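Local coordinates for protein putative sugar kinase PH1459 (Pyrococcus horikoshii, PDB 3EWM) that belongs to the PfkB carbohydrate kinase family, binds ATP and probably phosphorylates a sugar, possibly fructose, at residues 13-18 against 92-97. Sequence-based numbering, arbitrary orientation.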
# COMPACT_ATOMS: atom_id res chain seq x y z
N ASP A 13 2.32 -4.92 -7.52
CA ASP A 13 0.94 -5.30 -7.72
C ASP A 13 0.61 -6.32 -6.66
O ASP A 13 1.25 -7.37 -6.56
CB ASP A 13 0.70 -5.93 -9.09
CG ASP A 13 0.57 -4.91 -10.21
OD1 ASP A 13 0.28 -3.75 -9.93
OD2 ASP A 13 0.74 -5.30 -11.37
N LEU A 14 -0.39 -6.01 -5.86
CA LEU A 14 -0.91 -7.00 -4.92
C LEU A 14 -2.17 -7.54 -5.55
O LEU A 14 -3.19 -6.87 -5.62
CB LEU A 14 -1.14 -6.38 -3.56
CG LEU A 14 0.26 -6.14 -2.98
CD1 LEU A 14 0.37 -4.76 -2.32
CD2 LEU A 14 0.65 -7.27 -2.06
N ILE A 15 -2.05 -8.74 -6.09
CA ILE A 15 -3.11 -9.24 -6.96
C ILE A 15 -4.00 -10.20 -6.21
O ILE A 15 -3.54 -11.25 -5.74
CB ILE A 15 -2.54 -9.93 -8.20
CG1 ILE A 15 -1.58 -8.95 -8.89
CG2 ILE A 15 -3.66 -10.35 -9.14
CD1 ILE A 15 -1.22 -9.31 -10.24
N SER A 16 -5.27 -9.83 -6.13
CA SER A 16 -6.31 -10.68 -5.56
C SER A 16 -6.17 -12.09 -6.12
O SER A 16 -6.07 -12.29 -7.34
CB SER A 16 -7.70 -10.15 -5.87
OG SER A 16 -7.88 -8.81 -5.44
N VAL A 17 -6.16 -13.05 -5.22
CA VAL A 17 -6.02 -14.44 -5.58
C VAL A 17 -7.40 -15.08 -5.79
O VAL A 17 -7.53 -16.14 -6.40
CB VAL A 17 -5.15 -15.17 -4.52
CG1 VAL A 17 -5.51 -16.60 -4.42
CG2 VAL A 17 -3.68 -15.01 -4.89
N GLU A 18 -8.43 -14.41 -5.29
CA GLU A 18 -9.80 -14.86 -5.47
C GLU A 18 -10.66 -13.77 -6.10
O GLU A 18 -10.25 -12.61 -6.19
CB GLU A 18 -10.40 -15.29 -4.14
CG GLU A 18 -10.47 -14.17 -3.13
CD GLU A 18 -10.82 -14.67 -1.77
OE1 GLU A 18 -11.41 -15.77 -1.67
OE2 GLU A 18 -10.49 -13.96 -0.79
N VAL A 92 -5.07 -5.02 -6.65
CA VAL A 92 -5.70 -5.21 -7.94
C VAL A 92 -6.67 -6.38 -7.88
O VAL A 92 -6.37 -7.43 -7.30
CB VAL A 92 -4.65 -5.34 -9.11
CG1 VAL A 92 -3.55 -4.33 -8.94
CG2 VAL A 92 -4.01 -6.67 -9.09
N GLN A 93 -7.86 -6.15 -8.39
CA GLN A 93 -8.76 -7.25 -8.69
C GLN A 93 -8.86 -7.34 -10.20
O GLN A 93 -9.48 -6.49 -10.85
CB GLN A 93 -10.13 -7.07 -8.03
CG GLN A 93 -11.15 -8.18 -8.39
CD GLN A 93 -10.59 -9.59 -8.16
OE1 GLN A 93 -9.87 -10.12 -8.99
NE2 GLN A 93 -10.97 -10.20 -7.04
N LEU A 94 -8.24 -8.37 -10.77
CA LEU A 94 -8.25 -8.55 -12.22
C LEU A 94 -9.49 -9.32 -12.69
O LEU A 94 -9.86 -9.23 -13.85
CB LEU A 94 -6.97 -9.26 -12.70
CG LEU A 94 -5.64 -8.56 -12.44
CD1 LEU A 94 -4.46 -9.52 -12.71
CD2 LEU A 94 -5.48 -7.29 -13.28
N LYS A 95 -10.11 -10.08 -11.79
CA LYS A 95 -11.20 -10.99 -12.18
C LYS A 95 -12.58 -10.33 -12.14
O LYS A 95 -12.76 -9.25 -11.57
CB LYS A 95 -11.20 -12.25 -11.30
CG LYS A 95 -9.89 -13.00 -11.24
CD LYS A 95 -9.81 -13.84 -9.97
CE LYS A 95 -8.43 -14.49 -9.80
NZ LYS A 95 -7.32 -13.48 -9.65
N GLY A 96 -13.56 -10.98 -12.77
CA GLY A 96 -14.92 -10.46 -12.77
C GLY A 96 -15.16 -9.47 -13.89
O GLY A 96 -14.23 -9.09 -14.62
N ALA A 97 -16.42 -9.05 -14.03
CA ALA A 97 -16.84 -8.17 -15.11
C ALA A 97 -16.30 -6.76 -14.96
O ALA A 97 -16.08 -6.07 -15.97
CB ALA A 97 -18.36 -8.14 -15.22
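Gln93 NE2 donates a hydrogen bond to Glu18 O (2.7 Å, N-H...O 168°), which lies in the plane of the Gln93 amide; the donor in turn sits in the carbonyl plane of Glu18, on a lone pair. CG anti to the backbone N (chi1 177°) and a bend at chi2 bring the amide there, beside Ser16 CB. OE1 accepts Lys95 N at 2.8 Å, while NE2 also bonds Gly20 O, which fixes the amide's rotation. With an alanine here the amide's three bonds would be gone, probably leaving Lys95 N and the carbonyls of Glu18 and Gly20 without these mates. Strands 11-16 and 88-93 pair in parallel, Ile15 bridging Val92, in the small four-stranded sheet that probably forms the lid, as in PfkB relatives; Leu14 packs on Phe91 and Val17 on Leu27 of the second subunit. Val92 O takes two donors, Ser16 N nearly straight on at 2.9 Å and Ser16 OG at 2.8 Å from above the carbonyl plane. On the face carrying Ile15 and Val92, the side chains cross obliquely, with Ile15 CG1 tight against Val92 CG2 at 3.3 Å, and Leu94 CD1 meets Ile15 CG2 at 3.8 Å. Lys95, bent at chi4, hydrogen-bonds Ser16 O through NZ at 2.9 Å, tilted from the carbonyl plane.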